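Local coordinates for superantigen-like protein SSL8 (PDB 3R2T), which is of unknown function but belongs to the staphylococcal superantigen-like proteins, relatives of the secreted staphylococcal and streptococcal toxins, at residues Tyr58-Leu63 and Lys198-Ser203; His64-Gly69 and Phe121-Leu126. All coordinates share one frame; numbering follows the deposited sequence.

Helix 57-68 takes part in both contacts, meeting a different domain in each. Its first half, in contact 1, lies against the loop after helix 182-197 of the beta-grasp domain; its second half, in contact 2, faces the end of strand 118-122 and the residues that follow it in the OB-fold domain. Contact 1 is the more buried and joins its segments by apolar packing on a tyrosine ring. Contact 2 is partly buried and adds a short tyrosine-carboxylate hydrogen bond to its packing. The two meet where His64 NE2 of contact 2 lies 2.9 Å from Glu201 OE2 of contact 1, a probable hydrogen bond.

Contact 1. Residues Tyr58-Leu63 and Lys198-Ser203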
ATOM      1  N   TYR A  58      -9.141  18.997  -8.017  1.00 91.09           N
ATOM      2  CA  TYR A  58      -9.151  17.907  -7.047  1.00 88.69           C
ATOM      3  C   TYR A  58      -7.742  17.302  -6.918  1.00 83.78           C
ATOM      4  O   TYR A  58      -7.332  16.893  -5.831  1.00 80.87           O
ATOM      5  CB  TYR A  58     -10.152  16.831  -7.484  1.00 91.17           C
ATOM      6  CG  TYR A  58     -10.208  15.632  -6.566  1.00 93.46           C
ATOM      7  CD1 TYR A  58     -11.107  15.587  -5.502  1.00 96.91           C
ATOM      8  CD2 TYR A  58      -9.360  14.541  -6.758  1.00 95.03           C
ATOM      9  CE1 TYR A  58     -11.162  14.485  -4.652  1.00 98.38           C
ATOM     10  CE2 TYR A  58      -9.404  13.433  -5.912  1.00 96.80           C
ATOM     11  CZ  TYR A  58     -10.311  13.412  -4.861  1.00 98.49           C
ATOM     12  OH  TYR A  58     -10.362  12.321  -4.021  1.00100.04           O
ATOM     13  N   ASP A  59      -7.014  17.236  -8.033  1.00 81.64           N
ATOM     14  CA  ASP A  59      -5.641  16.701  -8.040  1.00 78.69           C
ATOM     15  C   ASP A  59      -4.718  17.629  -7.239  1.00 74.29           C
ATOM     16  O   ASP A  59      -3.889  17.168  -6.462  1.00 70.58           O
ATOM     17  CB  ASP A  59      -5.126  16.519  -9.475  1.00 79.70           C
ATOM     18  CG  ASP A  59      -5.975  15.528 -10.290  1.00 84.92           C
ATOM     19  OD1 ASP A  59      -5.790  15.454 -11.527  1.00 87.88           O
ATOM     20  OD2 ASP A  59      -6.834  14.833  -9.697  1.00 88.03           O
ATOM     21  N   THR A  60      -4.895  18.937  -7.423  1.00 73.64           N
ATOM     22  CA  THR A  60      -4.120  19.949  -6.706  1.00 71.38           C
ATOM     23  C   THR A  60      -4.417  19.932  -5.198  1.00 69.05           C
ATOM     24  O   THR A  60      -3.492  20.071  -4.394  1.00 66.96           O
ATOM     25  CB  THR A  60      -4.377  21.367  -7.273  1.00 73.20           C
ATOM     26  OG1 THR A  60      -3.857  21.445  -8.607  1.00 75.24           O
ATOM     27  CG2 THR A  60      -3.696  22.430  -6.425  1.00 72.01           C
ATOM     28  N   ASN A  61      -5.688  19.768  -4.816  1.00 67.80           N
ATOM     29  CA  ASN A  61      -6.040  19.710  -3.388  1.00 66.51           C
ATOM     30  C   ASN A  61      -5.316  18.561  -2.695  1.00 63.00           C
ATOM     31  O   ASN A  61      -4.780  18.743  -1.597  1.00 59.56           O
ATOM     32  CB  ASN A  61      -7.556  19.591  -3.161  1.00 68.99           C
ATOM     33  CG  ASN A  61      -8.311  20.833  -3.587  1.00 72.05           C
ATOM     34  OD1 ASN A  61      -7.706  21.867  -3.873  1.00 71.39           O
ATOM     35  ND2 ASN A  61      -9.653  20.743  -3.622  1.00 76.22           N
ATOM     36  N   LYS A  62      -5.316  17.380  -3.321  1.00 61.33           N
ATOM     37  CA  LYS A  62      -4.582  16.240  -2.760  1.00 59.42           C
ATOM     38  C   LYS A  62      -3.068  16.505  -2.664  1.00 54.93           C
ATOM     39  O   LYS A  62      -2.441  16.096  -1.680  1.00 53.21           O
ATOM     40  CB  LYS A  62      -4.854  14.921  -3.505  1.00 60.45           C
ATOM     41  CG  LYS A  62      -6.149  14.267  -3.090  1.00 66.93           C
ATOM     42  CD  LYS A  62      -6.312  12.843  -3.635  1.00 71.39           C
ATOM     43  CE  LYS A  62      -7.497  12.157  -2.934  1.00 76.07           C
ATOM     44  NZ  LYS A  62      -7.820  10.803  -3.476  1.00 80.22           N
ATOM     45  N   LEU A  63      -2.488  17.178  -3.659  1.00 52.94           N
ATOM     46  CA  LEU A  63      -1.036  17.492  -3.626  1.00 50.88           C
ATOM     47  C   LEU A  63      -0.739  18.489  -2.517  1.00 50.06           C
ATOM     48  O   LEU A  63       0.268  18.363  -1.795  1.00 46.64           O
ATOM     49  CB  LEU A  63      -0.561  18.051  -4.963  1.00 51.50           C
ATOM     50  CG  LEU A  63      -0.610  17.064  -6.132  1.00 54.84           C
ATOM     51  CD1 LEU A  63      -0.438  17.803  -7.451  1.00 57.03           C
ATOM     52  CD2 LEU A  63       0.433  15.945  -5.965  1.00 55.48           C
ATOM     53  N   LYS A 198       2.798  29.929  -2.613  1.00 54.61           N
ATOM     54  CA  LYS A 198       1.414  29.477  -2.793  1.00 55.50           C
ATOM     55  C   LYS A 198       1.261  28.361  -3.851  1.00 54.64           C
ATOM     56  O   LYS A 198       0.324  28.356  -4.649  1.00 55.36           O
ATOM     57  CB  LYS A 198       0.501  30.675  -3.073  1.00 58.17           C
ATOM     58  CG  LYS A 198       0.605  31.744  -1.959  1.00 61.47           C
ATOM     59  CD  LYS A 198      -0.388  32.912  -2.082  1.00 67.70           C
ATOM     60  CE  LYS A 198      -1.836  32.477  -1.843  1.00 70.43           C
ATOM     61  NZ  LYS A 198      -2.776  33.644  -1.797  1.00 73.81           N
ATOM     62  N   LEU A 199       2.192  27.411  -3.844  1.00 51.47           N
ATOM     63  CA  LEU A 199       2.111  26.292  -4.753  1.00 50.80           C
ATOM     64  C   LEU A 199       0.858  25.508  -4.382  1.00 52.56           C
ATOM     65  O   LEU A 199       0.561  25.316  -3.196  1.00 52.53           O
ATOM     66  CB  LEU A 199       3.344  25.385  -4.636  1.00 48.12           C
ATOM     67  CG  LEU A 199       3.327  24.148  -5.542  1.00 47.45           C
ATOM     68  CD1 LEU A 199       3.327  24.552  -7.022  1.00 45.69           C
ATOM     69  CD2 LEU A 199       4.501  23.197  -5.224  1.00 42.53           C
ATOM     70  N   TYR A 200       0.140  25.063  -5.408  1.00 54.24           N
ATOM     71  CA  TYR A 200      -1.095  24.291  -5.273  1.00 58.14           C
ATOM     72  C   TYR A 200      -2.224  25.076  -4.593  1.00 62.56           C
ATOM     73  O   TYR A 200      -3.138  24.471  -4.046  1.00 64.26           O
ATOM     74  CB  TYR A 200      -0.881  22.947  -4.536  1.00 57.47           C
ATOM     75  CG  TYR A 200       0.242  22.087  -5.062  1.00 53.89           C
ATOM     76  CD1 TYR A 200       0.291  21.718  -6.399  1.00 53.08           C
ATOM     77  CD2 TYR A 200       1.225  21.604  -4.212  1.00 52.68           C
ATOM     78  CE1 TYR A 200       1.319  20.922  -6.890  1.00 50.55           C
ATOM     79  CE2 TYR A 200       2.264  20.794  -4.690  1.00 49.67           C
ATOM     80  CZ  TYR A 200       2.297  20.458  -6.035  1.00 49.44           C
ATOM     81  OH  TYR A 200       3.311  19.662  -6.529  1.00 50.39           O
ATOM     82  N   GLU A 201      -2.162  26.408  -4.624  1.00 66.59           N
ATOM     83  CA  GLU A 201      -3.218  27.244  -4.018  1.00 71.74           C
ATOM     84  C   GLU A 201      -3.794  28.223  -5.034  1.00 75.46           C
ATOM     85  O   GLU A 201      -4.132  29.352  -4.684  1.00 77.42           O
ATOM     86  CB  GLU A 201      -2.701  28.021  -2.799  1.00 72.00           C
ATOM     87  CG  GLU A 201      -2.271  27.148  -1.622  1.00 72.34           C
ATOM     88  CD  GLU A 201      -1.883  27.961  -0.383  1.00 72.60           C
ATOM     89  OE1 GLU A 201      -1.913  29.212  -0.452  1.00 76.48           O
ATOM     90  OE2 GLU A 201      -1.552  27.347   0.658  1.00 67.14           O
ATOM     91  N   GLY A 202      -3.908  27.780  -6.288  1.00 77.76           N
ATOM     92  CA  GLY A 202      -4.446  28.611  -7.373  1.00 81.03           C
ATOM     93  C   GLY A 202      -3.512  29.700  -7.895  1.00 81.65           C
ATOM     94  O   GLY A 202      -3.956  30.614  -8.589  1.00 84.81           O
ATOM     95  N   SER A 203      -2.225  29.616  -7.563  1.00 80.19           N
ATOM     96  CA  SER A 203      -1.240  30.609  -8.022  1.00 80.24           C
ATOM     97  C   SER A 203      -0.205  29.917  -8.914  1.00 76.98           C
ATOM     98  O   SER A 203      -0.029  30.270 -10.083  1.00 77.86           O
ATOM     99  CB  SER A 203      -0.560  31.287  -6.826  1.00 80.14           C
ATOM    100  OG  SER A 203       0.337  32.298  -7.257  1.00 81.79           O
TER
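Leu63 lies across one face of the Tyr200 ring and Thr60, one helical turn earlier, packs at the root of the same side chain, so that helix 57-68 is joined to the type II beta turn Lys198-Glu201 of the beta-grasp domain. The central interaction is a CH-pi contact: Leu63 CB sits 3.8 Å from the centroid of the Tyr200 ring, only 5° off its normal. Leu63 CD1 reaches Tyr200 CE1 at 3.6 Å, carrying the contact toward the hydroxyl end of the ring. On the opposite face lies Leu199 CG, which makes the ring the filling between two leucines, one from each segment. Tyr200 follows Leu199 with positive phi (64°) in the turn, and its ring is turned toward the helix with CG anti to the carbonyl carbon (chi1 -51°). The hydroxyl finds its partners outside helix 57-68: Tyr200 OH is hydrogen-bonded to Leu223 O and Arg190 NH2; these bonds fix the far end of the ring while the leucines hold its faces. Thr60 places its methyl, anti to the backbone N, against the loop: Thr60 CG2 lies 3.4 Å from Tyr200 CB and 3.2 Å from Tyr200 O.

Contact 2. Residues His64-Gly69 and Phe121-Leu126; sequences HQYYSG and FAVPEL
Tyr66 reaches from helix 57-68 to the residues that follow strand 118-122 of the OB-fold domain, meeting Glu125 through its hydroxyl and Val123 through its ring. The polar part is one short hydrogen bond, from Tyr66 OH to Glu125 OE2 at 2.6 Å. The hydroxyl approaches the oxygen on its syn side, 18° out of the carboxylate plane, and the ring and carboxylate planes stand 37° apart. A bend at chi2 (-58°) folds the Glu125 chain, whose OE2 comes to the edge of the ring near its plane. The apolar part belongs to Val123, which crosses the tyrosine at about a right angle and sets CG1 3.6 Å from Tyr66 CZ. Within the helix, Tyr66 CD2 also lies over the centre of the Tyr67 ring, 3.7 Å above its plane. Charge enters through Lys226: it forms a salt bridge with Glu125 OE1 and a cation-pi contact with the Tyr66 ring. Both oxygens of the carboxylate are thus engaged, one by a phenol and the other by an ammonium group, an arrangement that would probably favour the ionised form of Glu125 and tie its orientation to the tyrosine.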
ATOM      1  N   HIS A  64      -1.626  19.481  -2.387  1.00 50.24           N
ATOM      2  CA  HIS A  64      -1.494  20.478  -1.356  1.00 51.08           C
ATOM      3  C   HIS A  64      -1.565  19.791   0.012  1.00 51.14           C
ATOM      4  O   HIS A  64      -0.734  20.029   0.898  1.00 50.12           O
ATOM      5  CB  HIS A  64      -2.616  21.528  -1.453  1.00 53.22           C
ATOM      6  CG  HIS A  64      -2.459  22.649  -0.472  1.00 56.41           C
ATOM      7  ND1 HIS A  64      -2.908  22.566   0.831  1.00 60.39           N
ATOM      8  CD2 HIS A  64      -1.874  23.865  -0.594  1.00 57.35           C
ATOM      9  CE1 HIS A  64      -2.602  23.684   1.468  1.00 61.59           C
ATOM     10  NE2 HIS A  64      -1.978  24.489   0.625  1.00 59.59           N
ATOM     11  N   GLN A  65      -2.568  18.941   0.180  1.00 52.87           N
ATOM     12  CA  GLN A  65      -2.767  18.237   1.436  1.00 54.19           C
ATOM     13  C   GLN A  65      -1.525  17.456   1.840  1.00 51.11           C
ATOM     14  O   GLN A  65      -1.033  17.592   2.955  1.00 53.18           O
ATOM     15  CB  GLN A  65      -3.987  17.307   1.360  1.00 56.35           C
ATOM     16  CG  GLN A  65      -4.088  16.345   2.550  1.00 61.14           C
ATOM     17  CD  GLN A  65      -5.400  15.578   2.626  1.00 71.10           C
ATOM     18  OE1 GLN A  65      -6.447  16.038   2.145  1.00 75.73           O
ATOM     19  NE2 GLN A  65      -5.355  14.408   3.270  1.00 73.45           N
ATOM     20  N   TYR A  66      -1.016  16.650   0.925  1.00 48.81           N
ATOM     21  CA  TYR A  66       0.172  15.806   1.184  1.00 45.66           C
ATOM     22  C   TYR A  66       1.447  16.583   1.478  1.00 43.22           C
ATOM     23  O   TYR A  66       2.142  16.309   2.463  1.00 42.06           O
ATOM     24  CB  TYR A  66       0.380  14.890  -0.029  1.00 44.26           C
ATOM     25  CG  TYR A  66       1.509  13.870   0.025  1.00 44.99           C
ATOM     26  CD1 TYR A  66       1.315  12.619   0.618  1.00 43.40           C
ATOM     27  CD2 TYR A  66       2.729  14.125  -0.586  1.00 40.71           C
ATOM     28  CE1 TYR A  66       2.310  11.680   0.641  1.00 42.23           C
ATOM     29  CE2 TYR A  66       3.743  13.178  -0.587  1.00 42.86           C
ATOM     30  CZ  TYR A  66       3.524  11.955   0.029  1.00 43.69           C
ATOM     31  OH  TYR A  66       4.514  11.026   0.047  1.00 42.88           O
ATOM     32  N   TYR A  67       1.768  17.546   0.623  1.00 43.83           N
ATOM     33  CA  TYR A  67       3.021  18.299   0.782  1.00 42.48           C
ATOM     34  C   TYR A  67       2.982  19.363   1.889  1.00 43.31           C
ATOM     35  O   TYR A  67       4.033  19.880   2.269  1.00 41.89           O
ATOM     36  CB  TYR A  67       3.529  18.864  -0.556  1.00 40.06           C
ATOM     37  CG  TYR A  67       4.104  17.803  -1.447  1.00 42.57           C
ATOM     38  CD1 TYR A  67       5.365  17.266  -1.189  1.00 41.69           C
ATOM     39  CD2 TYR A  67       3.418  17.334  -2.563  1.00 44.29           C
ATOM     40  CE1 TYR A  67       5.917  16.273  -2.001  1.00 42.31           C
ATOM     41  CE2 TYR A  67       3.968  16.341  -3.383  1.00 40.27           C
ATOM     42  CZ  TYR A  67       5.213  15.814  -3.101  1.00 44.13           C
ATOM     43  OH  TYR A  67       5.773  14.817  -3.917  1.00 37.29           O
ATOM     44  N   SER A  68       1.788  19.684   2.397  1.00 44.71           N
ATOM     45  CA  SER A  68       1.674  20.630   3.505  1.00 46.66           C
ATOM     46  C   SER A  68       1.459  19.835   4.799  1.00 48.49           C
ATOM     47  O   SER A  68       1.411  20.409   5.881  1.00 50.69           O
ATOM     48  CB  SER A  68       0.523  21.619   3.304  1.00 48.76           C
ATOM     49  OG  SER A  68      -0.726  20.957   3.328  1.00 49.12           O
ATOM     50  N   GLY A  69       1.350  18.511   4.681  1.00 48.54           N
ATOM     51  CA  GLY A  69       1.143  17.637   5.835  1.00 49.26           C
ATOM     52  C   GLY A  69       2.384  17.270   6.654  1.00 48.92           C
ATOM     53  O   GLY A  69       3.467  17.823   6.461  1.00 46.69           O
ATOM     54  N   PHE A 121      13.414   9.256   6.276  1.00 37.35           N
ATOM     55  CA  PHE A 121      12.546  10.390   6.126  1.00 37.00           C
ATOM     56  C   PHE A 121      11.224   9.739   5.792  1.00 36.92           C
ATOM     57  O   PHE A 121      11.133   9.009   4.831  1.00 38.06           O
ATOM     58  CB  PHE A 121      13.011  11.332   5.018  1.00 38.30           C
ATOM     59  CG  PHE A 121      12.143  12.553   4.887  1.00 40.98           C
ATOM     60  CD1 PHE A 121      12.293  13.620   5.767  1.00 44.07           C
ATOM     61  CD2 PHE A 121      11.168  12.629   3.905  1.00 40.06           C
ATOM     62  CE1 PHE A 121      11.476  14.749   5.664  1.00 44.58           C
ATOM     63  CE2 PHE A 121      10.352  13.743   3.800  1.00 40.71           C
ATOM     64  CZ  PHE A 121      10.498  14.802   4.684  1.00 42.55           C
ATOM     65  N   ALA A 122      10.210   9.987   6.604  1.00 37.79           N
ATOM     66  CA  ALA A 122       8.904   9.357   6.437  1.00 38.04           C
ATOM     67  C   ALA A 122       7.774  10.353   6.285  1.00 38.69           C
ATOM     68  O   ALA A 122       7.768  11.401   6.928  1.00 37.47           O
ATOM     69  CB  ALA A 122       8.621   8.437   7.644  1.00 39.12           C
ATOM     70  N   VAL A 123       6.837  10.007   5.406  1.00 39.74           N
ATOM     71  CA  VAL A 123       5.641  10.806   5.121  1.00 40.15           C
ATOM     72  C   VAL A 123       4.478   9.805   5.087  1.00 40.84           C
ATOM     73  O   VAL A 123       4.556   8.771   4.432  1.00 39.98           O
ATOM     74  CB  VAL A 123       5.761  11.540   3.765  1.00 39.12           C
ATOM     75  CG1 VAL A 123       4.508  12.360   3.476  1.00 42.14           C
ATOM     76  CG2 VAL A 123       6.979  12.426   3.764  1.00 40.17           C
ATOM     77  N   PRO A 124       3.393  10.099   5.781  1.00 43.34           N
ATOM     78  CA  PRO A 124       2.352   9.082   5.733  1.00 45.32           C
ATOM     79  C   PRO A 124       1.583   9.005   4.417  1.00 44.64           C
ATOM     80  O   PRO A 124       1.166  10.033   3.908  1.00 46.01           O
ATOM     81  CB  PRO A 124       1.384   9.506   6.861  1.00 47.41           C
ATOM     82  CG  PRO A 124       1.940  10.789   7.440  1.00 47.61           C
ATOM     83  CD  PRO A 124       2.956  11.311   6.486  1.00 44.95           C
ATOM     84  N   GLU A 125       1.477   7.801   3.850  1.00 44.49           N
ATOM     85  CA  GLU A 125       0.611   7.557   2.698  1.00 44.52           C
ATOM     86  C   GLU A 125      -0.712   7.185   3.399  1.00 46.39           C
ATOM     87  O   GLU A 125      -1.790   7.502   2.918  1.00 48.91           O
ATOM     88  CB  GLU A 125       1.116   6.435   1.818  1.00 43.62           C
ATOM     89  CG  GLU A 125       2.497   6.686   1.227  1.00 43.24           C
ATOM     90  CD  GLU A 125       2.558   7.959   0.403  1.00 43.03           C
ATOM     91  OE1 GLU A 125       1.536   8.381  -0.202  1.00 45.50           O
ATOM     92  OE2 GLU A 125       3.640   8.553   0.372  1.00 44.31           O
ATOM     93  N   LEU A 126      -0.600   6.506   4.546  1.00 47.50           N
ATOM     94  CA  LEU A 126      -1.747   6.175   5.402  1.00 49.89           C
ATOM     95  C   LEU A 126      -1.265   5.853   6.828  1.00 50.11           C
ATOM     96  O   LEU A 126      -0.054   5.671   7.064  1.00 47.03           O
ATOM     97  CB  LEU A 126      -2.580   5.016   4.849  1.00 52.08           C
ATOM     98  CG  LEU A 126      -2.042   3.585   4.812  1.00 54.95           C
ATOM     99  CD1 LEU A 126      -1.671   3.098   6.204  1.00 61.08           C
ATOM    100  CD2 LEU A 126      -3.105   2.646   4.213  1.00 57.68           C
TER